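HAT1-interacting factor 1 (PDB 4NQ0) acts as a homodimeric histone chaperone for H3 and H4 in the nuclear HAT-B complex, also binds H2A-H2B dimers, and takes part in chromatin assembly and telomere silencing. Local coordinates at residues E163-L167 and H168-N172; I245-A249 and E250-R254; H258-K261 and A262-Y265. All coordinates share one frame; numbering follows the deposited sequence.

Contact 1: E163-L167 and H168-N172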
ATOM      1  N   GLU A 163       9.712  -7.257  -8.347  1.00 47.27           N
ATOM      2  CA  GLU A 163       8.694  -7.162  -7.282  1.00 45.71           C
ATOM      3  C   GLU A 163       9.028  -7.971  -6.025  1.00 43.70           C
ATOM      4  O   GLU A 163       8.439  -7.748  -4.972  1.00 42.74           O
ATOM      5  CB  GLU A 163       7.316  -7.624  -7.790  1.00 46.14           C
ATOM      6  CG  GLU A 163       6.294  -6.517  -7.920  1.00 47.75           C
ATOM      7  CD  GLU A 163       6.449  -5.719  -9.202  1.00 51.08           C
ATOM      8  OE1 GLU A 163       5.399  -5.337  -9.770  1.00 52.88           O
ATOM      9  OE2 GLU A 163       7.606  -5.480  -9.637  1.00 51.79           O
ATOM     10  N   ARG A 164       9.925  -8.941  -6.149  1.00 42.49           N
ATOM     11  CA  ARG A 164      10.391  -9.701  -4.994  1.00 41.22           C
ATOM     12  C   ARG A 164      11.436  -8.900  -4.226  1.00 39.01           C
ATOM     13  O   ARG A 164      12.107  -8.038  -4.792  1.00 38.46           O
ATOM     14  CB  ARG A 164      10.950 -11.059  -5.425  1.00 42.45           C
ATOM     15  CG  ARG A 164       9.847 -12.040  -5.774  1.00 44.78           C
ATOM     16  CD  ARG A 164      10.380 -13.361  -6.252  1.00 48.27           C
ATOM     17  NE  ARG A 164      10.788 -14.214  -5.141  1.00 50.78           N
ATOM     18  CZ  ARG A 164      11.190 -15.473  -5.282  1.00 52.83           C
ATOM     19  NH1 ARG A 164      11.238 -16.036  -6.488  1.00 54.73           N
ATOM     20  NH2 ARG A 164      11.543 -16.175  -4.211  1.00 53.26           N
ATOM     21  N   LEU A 165      11.545  -9.181  -2.931  1.00 36.80           N
ATOM     22  CA  LEU A 165      12.548  -8.550  -2.090  1.00 35.54           C
ATOM     23  C   LEU A 165      13.948  -8.948  -2.569  1.00 34.88           C
ATOM     24  O   LEU A 165      14.235 -10.125  -2.776  1.00 34.86           O
ATOM     25  CB  LEU A 165      12.355  -8.951  -0.618  1.00 35.00           C
ATOM     26  CG  LEU A 165      13.377  -8.426   0.409  1.00 34.31           C
ATOM     27  CD1 LEU A 165      13.324  -6.901   0.575  1.00 31.18           C
ATOM     28  CD2 LEU A 165      13.168  -9.118   1.749  1.00 32.71           C
ATOM     29  N   ALA A 166      14.788  -7.943  -2.783  1.00 33.94           N
ATOM     30  CA  ALA A 166      16.220  -8.131  -2.910  1.00 33.28           C
ATOM     31  C   ALA A 166      16.823  -7.872  -1.531  1.00 32.21           C
ATOM     32  O   ALA A 166      16.468  -6.903  -0.877  1.00 30.93           O
ATOM     33  CB  ALA A 166      16.791  -7.163  -3.934  1.00 33.91           C
ATOM     34  N   LEU A 167      17.729  -8.742  -1.098  1.00 31.84           N
ATOM     35  CA  LEU A 167      18.427  -8.582   0.180  1.00 31.53           C
ATOM     36  C   LEU A 167      18.949  -7.165   0.410  1.00 30.94           C
ATOM     37  O   LEU A 167      18.820  -6.631   1.512  1.00 30.16           O
ATOM     38  CB  LEU A 167      19.590  -9.576   0.271  1.00 32.14           C
ATOM     39  CG  LEU A 167      19.336 -10.876   1.031  1.00 32.72           C
ATOM     40  CD1 LEU A 167      17.869 -11.281   1.028  1.00 33.11           C
ATOM     41  CD2 LEU A 167      20.192 -11.994   0.493  1.00 33.15           C
ATOM     42  N   HIS A 168      19.519  -6.559  -0.632  1.00 30.77           N
ATOM     43  CA  HIS A 168      20.119  -5.232  -0.510  1.00 30.78           C
ATOM     44  C   HIS A 168      19.098  -4.153  -0.170  1.00 30.54           C
ATOM     45  O   HIS A 168      19.458  -3.118   0.375  1.00 30.39           O
ATOM     46  CB  HIS A 168      20.914  -4.847  -1.771  1.00 31.38           C
ATOM     47  CG  HIS A 168      20.094  -4.754  -3.021  1.00 30.44           C
ATOM     48  ND1 HIS A 168      20.142  -5.712  -4.011  1.00 30.64           N
ATOM     49  CD2 HIS A 168      19.227  -3.807  -3.456  1.00 30.96           C
ATOM     50  CE1 HIS A 168      19.335  -5.366  -4.999  1.00 30.93           C
ATOM     51  NE2 HIS A 168      18.765  -4.213  -4.688  1.00 30.51           N
ATOM     52  N   GLU A 169      17.827  -4.403  -0.483  1.00 30.53           N
ATOM     53  CA  GLU A 169      16.754  -3.450  -0.183  1.00 31.07           C
ATOM     54  C   GLU A 169      16.566  -3.173   1.317  1.00 30.63           C
ATOM     55  O   GLU A 169      16.114  -2.088   1.707  1.00 29.81           O
ATOM     56  CB  GLU A 169      15.437  -3.918  -0.814  1.00 30.90           C
ATOM     57  CG  GLU A 169      15.488  -3.795  -2.320  1.00 33.03           C
ATOM     58  CD  GLU A 169      14.304  -4.405  -3.048  1.00 35.94           C
ATOM     59  OE1 GLU A 169      13.431  -5.037  -2.423  1.00 34.90           O
ATOM     60  OE2 GLU A 169      14.271  -4.252  -4.295  1.00 40.65           O
ATOM     61  N   LEU A 170      16.912  -4.154   2.145  1.00 31.00           N
ATOM     62  CA  LEU A 170      16.850  -4.005   3.601  1.00 31.49           C
ATOM     63  C   LEU A 170      17.934  -3.073   4.177  1.00 32.85           C
ATOM     64  O   LEU A 170      17.790  -2.569   5.291  1.00 32.70           O
ATOM     65  CB  LEU A 170      16.968  -5.374   4.268  1.00 31.11           C
ATOM     66  CG  LEU A 170      15.863  -6.396   4.011  1.00 30.19           C
ATOM     67  CD1 LEU A 170      16.273  -7.737   4.606  1.00 31.71           C
ATOM     68  CD2 LEU A 170      14.535  -5.956   4.594  1.00 29.88           C
ATOM     69  N   ALA A 171      19.016  -2.870   3.431  1.00 34.51           N
ATOM     70  CA  ALA A 171      20.111  -2.003   3.870  1.00 36.26           C
ATOM     71  C   ALA A 171      19.949  -0.586   3.338  1.00 37.58           C
ATOM     72  O   ALA A 171      20.785   0.260   3.611  1.00 38.67           O
ATOM     73  CB  ALA A 171      21.456  -2.578   3.432  1.00 36.69           C
ATOM     74  N   ASN A 172      18.879  -0.341   2.583  1.00 38.75           N
ATOM     75  CA  ASN A 172      18.571   0.979   2.045  1.00 40.12           C
ATOM     76  C   ASN A 172      17.560   1.735   2.921  1.00 40.69           C
ATOM     77  O   ASN A 172      16.492   1.207   3.246  1.00 40.66           O
ATOM     78  CB  ASN A 172      18.015   0.848   0.621  1.00 40.34           C
ATOM     79  CG  ASN A 172      17.448   2.155   0.099  1.00 41.69           C
ATOM     80  OD1 ASN A 172      18.056   3.208   0.255  1.00 42.94           O
ATOM     81  ND2 ASN A 172      16.269   2.096  -0.497  1.00 42.82           N
TER

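Contact 2: I245-A249 and E250-R254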
ATOM      1  N   ILE A 245      -2.206  -6.831   1.676  1.00 31.63           N
ATOM      2  CA  ILE A 245      -2.865  -7.901   0.907  1.00 32.27           C
ATOM      3  C   ILE A 245      -1.903  -9.057   0.616  1.00 33.01           C
ATOM      4  O   ILE A 245      -2.235 -10.228   0.815  1.00 32.95           O
ATOM      5  CB  ILE A 245      -3.431  -7.373  -0.421  1.00 32.06           C
ATOM      6  CG1 ILE A 245      -4.580  -6.399  -0.166  1.00 32.16           C
ATOM      7  CG2 ILE A 245      -3.918  -8.533  -1.307  1.00 31.88           C
ATOM      8  CD1 ILE A 245      -5.004  -5.615  -1.396  1.00 32.52           C
ATOM      9  N   GLU A 246      -0.704  -8.721   0.155  1.00 33.44           N
ATOM     10  CA  GLU A 246       0.296  -9.740  -0.157  1.00 34.22           C
ATOM     11  C   GLU A 246       0.683 -10.525   1.094  1.00 35.58           C
ATOM     12  O   GLU A 246       0.828 -11.734   1.034  1.00 36.23           O
ATOM     13  CB  GLU A 246       1.523  -9.107  -0.815  1.00 33.37           C
ATOM     14  CG  GLU A 246       1.235  -8.568  -2.203  1.00 32.90           C
ATOM     15  CD  GLU A 246       2.316  -7.662  -2.744  1.00 32.37           C
ATOM     16  OE1 GLU A 246       2.932  -6.895  -1.962  1.00 31.63           O
ATOM     17  OE2 GLU A 246       2.549  -7.715  -3.968  1.00 33.73           O
ATOM     18  N   ARG A 247       0.824  -9.838   2.221  1.00 36.92           N
ATOM     19  CA  ARG A 247       1.056 -10.499   3.511  1.00 38.97           C
ATOM     20  C   ARG A 247      -0.078 -11.480   3.837  1.00 40.17           C
ATOM     21  O   ARG A 247       0.163 -12.644   4.174  1.00 40.83           O
ATOM     22  CB  ARG A 247       1.190  -9.459   4.630  1.00 39.22           C
ATOM     23  CG  ARG A 247       1.634 -10.034   5.972  1.00 41.66           C
ATOM     24  CD  ARG A 247       1.801  -8.970   7.044  1.00 44.78           C
ATOM     25  NE  ARG A 247       0.584  -8.176   7.250  1.00 47.75           N
ATOM     26  CZ  ARG A 247       0.397  -7.315   8.252  1.00 48.99           C
ATOM     27  NH1 ARG A 247      -0.749  -6.639   8.331  1.00 49.81           N
ATOM     28  NH2 ARG A 247       1.333  -7.130   9.181  1.00 49.56           N
ATOM     29  N   GLU A 248      -1.314 -11.011   3.715  1.00 40.76           N
ATOM     30  CA  GLU A 248      -2.474 -11.871   3.927  1.00 41.63           C
ATOM     31  C   GLU A 248      -2.459 -13.068   2.978  1.00 42.01           C
ATOM     32  O   GLU A 248      -2.842 -14.173   3.364  1.00 42.87           O
ATOM     33  CB  GLU A 248      -3.776 -11.080   3.745  1.00 41.89           C
ATOM     34  CG  GLU A 248      -5.033 -11.833   4.181  1.00 43.64           C
ATOM     35  CD  GLU A 248      -5.038 -12.153   5.663  1.00 46.40           C
ATOM     36  OE1 GLU A 248      -4.586 -11.301   6.462  1.00 46.12           O
ATOM     37  OE2 GLU A 248      -5.498 -13.260   6.031  1.00 49.05           O
ATOM     38  N   ALA A 249      -2.006 -12.855   1.743  1.00 41.23           N
ATOM     39  CA  ALA A 249      -1.937 -13.933   0.751  1.00 41.39           C
ATOM     40  C   ALA A 249      -0.665 -14.780   0.869  1.00 41.49           C
ATOM     41  O   ALA A 249      -0.403 -15.610   0.001  1.00 41.76           O
ATOM     42  CB  ALA A 249      -2.058 -13.361  -0.669  1.00 40.81           C
ATOM     43  N   GLU A 250       0.116 -14.548   1.927  1.00 41.11           N
ATOM     44  CA  GLU A 250       1.357 -15.270   2.221  1.00 41.45           C
ATOM     45  C   GLU A 250       2.501 -15.035   1.229  1.00 40.62           C
ATOM     46  O   GLU A 250       3.458 -15.808   1.184  1.00 40.78           O
ATOM     47  CB  GLU A 250       1.092 -16.772   2.390  1.00 42.93           C
ATOM     48  CG  GLU A 250       0.365 -17.113   3.677  1.00 44.53           C
ATOM     49  CD  GLU A 250       0.163 -18.607   3.837  1.00 47.68           C
ATOM     50  OE1 GLU A 250      -0.457 -19.228   2.946  1.00 48.87           O
ATOM     51  OE2 GLU A 250       0.636 -19.158   4.850  1.00 50.00           O
ATOM     52  N   MET A 251       2.418 -13.951   0.463  1.00 38.98           N
ATOM     53  CA  MET A 251       3.517 -13.532  -0.396  1.00 38.02           C
ATOM     54  C   MET A 251       4.371 -12.532   0.376  1.00 36.35           C
ATOM     55  O   MET A 251       4.360 -11.338   0.098  1.00 35.54           O
ATOM     56  CB  MET A 251       2.969 -12.925  -1.682  1.00 37.94           C
ATOM     57  CG  MET A 251       2.040 -13.869  -2.408  1.00 39.70           C
ATOM     58  SD  MET A 251       1.328 -13.167  -3.884  1.00 42.63           S
ATOM     59  CE  MET A 251       0.186 -12.011  -3.172  1.00 41.44           C
ATOM     60  N   PHE A 252       5.118 -13.043   1.344  1.00 35.33           N
ATOM     61  CA  PHE A 252       5.864 -12.209   2.275  1.00 34.75           C
ATOM     62  C   PHE A 252       7.006 -11.418   1.644  1.00 33.47           C
ATOM     63  O   PHE A 252       7.261 -10.300   2.052  1.00 32.46           O
ATOM     64  CB  PHE A 252       6.378 -13.053   3.440  1.00 35.38           C
ATOM     65  CG  PHE A 252       5.278 -13.584   4.322  1.00 37.56           C
ATOM     66  CD1 PHE A 252       4.702 -12.774   5.293  1.00 39.23           C
ATOM     67  CD2 PHE A 252       4.817 -14.883   4.177  1.00 40.53           C
ATOM     68  CE1 PHE A 252       3.685 -13.247   6.107  1.00 40.93           C
ATOM     69  CE2 PHE A 252       3.800 -15.366   4.983  1.00 42.19           C
ATOM     70  CZ  PHE A 252       3.231 -14.544   5.950  1.00 42.19           C
ATOM     71  N   SER A 253       7.672 -11.979   0.637  1.00 33.17           N
ATOM     72  CA  SER A 253       8.773 -11.270  -0.027  1.00 32.56           C
ATOM     73  C   SER A 253       8.242 -10.063  -0.805  1.00 31.37           C
ATOM     74  O   SER A 253       8.814  -8.977  -0.745  1.00 30.43           O
ATOM     75  CB  SER A 253       9.559 -12.217  -0.944  1.00 33.40           C
ATOM     76  OG  SER A 253      10.475 -11.502  -1.752  1.00 34.20           O
ATOM     77  N   ARG A 254       7.141 -10.258  -1.524  1.00 30.84           N
ATOM     78  CA  ARG A 254       6.497  -9.160  -2.236  1.00 30.19           C
ATOM     79  C   ARG A 254       5.962  -8.125  -1.255  1.00 29.15           C
ATOM     80  O   ARG A 254       6.102  -6.916  -1.483  1.00 28.46           O
ATOM     81  CB  ARG A 254       5.385  -9.673  -3.158  1.00 31.06           C
ATOM     82  CG  ARG A 254       5.915 -10.262  -4.481  1.00 33.17           C
ATOM     83  CD  ARG A 254       4.838 -10.981  -5.322  1.00 36.68           C
ATOM     84  NE  ARG A 254       3.648 -10.151  -5.530  1.00 40.46           N
ATOM     85  CZ  ARG A 254       2.716 -10.372  -6.461  1.00 43.92           C
ATOM     86  NH1 ARG A 254       2.811 -11.401  -7.302  1.00 46.41           N
ATOM     87  NH2 ARG A 254       1.679  -9.548  -6.557  1.00 44.96           N
TER

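Contact 3: H258-K261 and A262-Y265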
ATOM      1  N   HIS A 258       7.032  -4.079  -0.978  1.00 25.06           N
ATOM      2  CA  HIS A 258       6.075  -2.969  -1.080  1.00 24.62           C
ATOM      3  C   HIS A 258       6.054  -2.063   0.139  1.00 24.20           C
ATOM      4  O   HIS A 258       5.958  -0.841  -0.001  1.00 23.69           O
ATOM      5  CB  HIS A 258       4.688  -3.475  -1.450  1.00 24.51           C
ATOM      6  CG  HIS A 258       4.576  -3.842  -2.893  1.00 26.07           C
ATOM      7  ND1 HIS A 258       4.038  -5.035  -3.326  1.00 28.20           N
ATOM      8  CD2 HIS A 258       4.993  -3.190  -4.004  1.00 26.14           C
ATOM      9  CE1 HIS A 258       4.100  -5.084  -4.647  1.00 29.44           C
ATOM     10  NE2 HIS A 258       4.681  -3.979  -5.082  1.00 27.64           N
ATOM     11  N   TYR A 259       6.154  -2.642   1.328  1.00 23.98           N
ATOM     12  CA  TYR A 259       6.307  -1.832   2.554  1.00 23.89           C
ATOM     13  C   TYR A 259       7.545  -0.918   2.491  1.00 24.07           C
ATOM     14  O   TYR A 259       7.508   0.250   2.905  1.00 23.57           O
ATOM     15  CB  TYR A 259       6.404  -2.722   3.784  1.00 24.09           C
ATOM     16  CG  TYR A 259       5.144  -3.474   4.177  1.00 23.91           C
ATOM     17  CD1 TYR A 259       3.875  -2.914   4.028  1.00 23.73           C
ATOM     18  CD2 TYR A 259       5.231  -4.732   4.753  1.00 24.99           C
ATOM     19  CE1 TYR A 259       2.722  -3.611   4.406  1.00 24.59           C
ATOM     20  CE2 TYR A 259       4.100  -5.428   5.148  1.00 24.27           C
ATOM     21  CZ  TYR A 259       2.847  -4.865   4.979  1.00 25.20           C
ATOM     22  OH  TYR A 259       1.729  -5.556   5.376  1.00 26.27           O
ATOM     23  N   LEU A 260       8.645  -1.458   1.973  1.00 24.50           N
ATOM     24  CA  LEU A 260       9.851  -0.666   1.752  1.00 24.38           C
ATOM     25  C   LEU A 260       9.675   0.427   0.710  1.00 25.06           C
ATOM     26  O   LEU A 260      10.296   1.484   0.830  1.00 25.16           O
ATOM     27  CB  LEU A 260      11.019  -1.553   1.329  1.00 24.20           C
ATOM     28  CG  LEU A 260      11.597  -2.473   2.418  1.00 23.50           C
ATOM     29  CD1 LEU A 260      12.513  -3.476   1.758  1.00 22.40           C
ATOM     30  CD2 LEU A 260      12.332  -1.696   3.494  1.00 21.69           C
ATOM     31  N   LYS A 261       8.887   0.160  -0.327  1.00 24.88           N
ATOM     32  CA  LYS A 261       8.562   1.184  -1.322  1.00 26.51           C
ATOM     33  C   LYS A 261       7.717   2.286  -0.690  1.00 26.20           C
ATOM     34  O   LYS A 261       7.944   3.461  -0.952  1.00 26.85           O
ATOM     35  CB  LYS A 261       7.805   0.588  -2.522  1.00 26.82           C
ATOM     36  CG  LYS A 261       8.653  -0.297  -3.420  1.00 28.91           C
ATOM     37  CD  LYS A 261       9.212   0.419  -4.649  1.00 32.51           C
ATOM     38  CE  LYS A 261       8.112   0.783  -5.632  1.00 33.64           C
ATOM     39  NZ  LYS A 261       8.381   0.386  -7.040  1.00 34.97           N
ATOM     40  N   ALA A 262       6.757   1.902   0.146  1.00 25.76           N
ATOM     41  CA  ALA A 262       5.898   2.871   0.819  1.00 26.65           C
ATOM     42  C   ALA A 262       6.757   3.768   1.699  1.00 27.12           C
ATOM     43  O   ALA A 262       6.646   4.986   1.659  1.00 27.75           O
ATOM     44  CB  ALA A 262       4.831   2.164   1.662  1.00 26.15           C
ATOM     45  N   LEU A 263       7.639   3.141   2.463  1.00 27.25           N
ATOM     46  CA  LEU A 263       8.551   3.845   3.345  1.00 28.09           C
ATOM     47  C   LEU A 263       9.381   4.866   2.562  1.00 28.44           C
ATOM     48  O   LEU A 263       9.504   6.007   2.977  1.00 29.40           O
ATOM     49  CB  LEU A 263       9.429   2.824   4.075  1.00 27.66           C
ATOM     50  CG  LEU A 263      10.333   3.257   5.225  1.00 29.71           C
ATOM     51  CD1 LEU A 263       9.556   3.755   6.447  1.00 29.61           C
ATOM     52  CD2 LEU A 263      11.226   2.065   5.614  1.00 29.41           C
ATOM     53  N   GLY A 264       9.926   4.473   1.419  1.00 29.03           N
ATOM     54  CA  GLY A 264      10.637   5.418   0.553  1.00 29.77           C
ATOM     55  C   GLY A 264       9.798   6.620   0.127  1.00 30.58           C
ATOM     56  O   GLY A 264      10.302   7.739   0.051  1.00 31.88           O
ATOM     57  N   TYR A 265       8.518   6.398  -0.159  1.00 30.55           N
ATOM     58  CA  TYR A 265       7.636   7.488  -0.574  1.00 30.95           C
ATOM     59  C   TYR A 265       7.344   8.442   0.579  1.00 31.44           C
ATOM     60  O   TYR A 265       7.366   9.655   0.402  1.00 31.99           O
ATOM     61  CB  TYR A 265       6.334   6.952  -1.190  1.00 30.33           C
ATOM     62  CG  TYR A 265       6.459   6.713  -2.678  1.00 31.26           C
ATOM     63  CD1 TYR A 265       6.222   7.741  -3.589  1.00 30.59           C
ATOM     64  CD2 TYR A 265       6.840   5.476  -3.176  1.00 30.24           C
ATOM     65  CE1 TYR A 265       6.347   7.537  -4.943  1.00 31.24           C
ATOM     66  CE2 TYR A 265       6.971   5.267  -4.537  1.00 31.08           C
ATOM     67  CZ  TYR A 265       6.727   6.310  -5.411  1.00 31.45           C
ATOM     68  OH  TYR A 265       6.836   6.113  -6.756  1.00 32.11           O
TER

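Contact 1: E163-L167 and H168-N172
E169 folds back along the chain onto A166 and L165. CB starts 3.2 Å from A166 O and also borders L165 CD1. CG remains near that carbonyl, and CD then comes within 3.8 Å of A166 CB. At the tip, E169 OE1 takes a weak but fairly straight hydrogen bond from A166 N (3.2 Å, 164° at the hydrogen), with L165 CD1 3.5 Å away; OE2 lies 3.9 Å from A166 CB. The first torsion, with CG anti to the carbonyl carbon (chi1 -70°), and an extended chain beyond it account for this reach. In return, E169 N bonds to A166 O at 2.9 Å, and L170 N to L167 O follows one residue on, two successive i to i+3 bonds. On another side of A166, its CB sits over one face of the H168 ring, 3.6 Å from the centroid, a CH-pi contact. Replacing E169 with an alanine would probably leave A166 N-H without this acceptor and H257 ND1 without its carboxylate partner. OE1 joins the turn to helix 252-266 through H257, and the carboxylate charge probably strengthens the link.

Contact 2: I245-A249 and E250-R254
A Schellman motif ends helix 229-248 here, and its two backbone bonds join E246 to M251 and R247 to E250. M251 N reaches back to E246 O at 2.8 Å, while E250 N bonds to R247 O at 2.9 Å. E250, with a positive phi of 67°, is the C-prime residue that turns the chain out of the helix; M251 then takes the N-cap position of helix 252-266.

The E246 side chain reaches across to R254 in the first turn of helix 252-266. R254 approaches it side-on and gives two nitrogens to a single oxygen: NE to E246 OE2 at 3.1 Å, arriving from above the carboxylate plane, and NH2 to the same OE2 at 3.3 Å, on its anti lone pair. The oxygen lies in the guanidinium plane, yet the carboxylate and guanidinium planes stand 81° apart, so the salt bridge is not of the flat, paired kind. The other oxygen, OE1, bonds to H258 ND1, so both ends of the carboxylate are held. M251 SD lies 4.0 Å above the centre of the R254 guanidinium, and the bend at chi3 (-72°) brings M251 CE to 3.6 Å from A249 CB and 3.7 Å from E246 CG. Farther round, R247 CG rests 3.8 Å from F252 CE1.

Both segments fall within the predicted second TPR. I245 packs on A206 and L210 of helix 202-218, R254 touches L207 of the same helix, and R247 leans on Y259 of helix 252-266, while the F252 ring meets W292 beyond helix 273-290.

Contact 3: H258-K261 and A262-Y265
The Y265 ring turns an edge to the backbone of K261: K261 O lies in the ring plane, 3.2 Å from Y265 CD2, and is the same oxygen that accepts the backbone N-H of Y265 at 3.1 Å. One carbonyl thus meets both the amide and the ring edge of the residue four places on. The H258 ring meets the ring of Y239 on helix 229-248 with the two planes only about 15° apart. At its rim, ND1 bonds to E246 and NE2 to E182, which fixes the imidazole's rotation between two carboxylates. The Y259 ring, which packs on L285 and V286 of helix 273-290, carries its hydroxyl to D244.

The segments are joined by regular i to i+4 bonds of helix 252-266. A262 N meets H258 O at 2.9 Å, L263 N meets Y259 O at 2.9 Å, and G264 N meets L260 O at 3.1 Å. Beside these, L263 CB lies 3.4 Å from Y259 O. L260 CD2 and L263 CD2 are 4.5 Å apart, so the two leucines only graze each other; both also touch R304 of helix 298-316. With CG anti to the backbone N (chi1 -170°), L263 packs its branch on A282 and E283. A262 packs on I240 of helix 229-248, and G264 is backbone hydrogen-bonded to A176.

K261, bent at chi2, chi3 and chi4, brings NZ into salt bridges with D180 and E182, and the Y265 hydroxyl shares D180 with it. E182 in turn also bonds H258. With a carboxylate at each nitrogen, the H258 imidazole is likely to be drawn toward its protonated form, and the lysine charge is probably offset by D180 and E182, from the loop before helix 202-218.

Overall arrangement
Helix 252-266 connects all three sites: contact 2 contains its start, contact 3 its later turns, and contact 1 is a loop lying against it. Centres of contacts 1 and 3 are about 11 Å apart, and the centre of contact 2 lies about 15 Å from each. Contact 1 meets contact 2 through L165 N and S253 OG, 2.8 Å apart and probably hydrogen-bonded, and meets contact 3 where L165 CD1 packs 3.7 Å from L260 CD1. Contacts 2 and 3 are tied by E246 OE1 and H258 ND1 at 2.6 Å. Contact 1 belongs to the region 80-199, important for histone binding; contact 3 lies in the H2A-H2B region 248-332, which begins within contact 2.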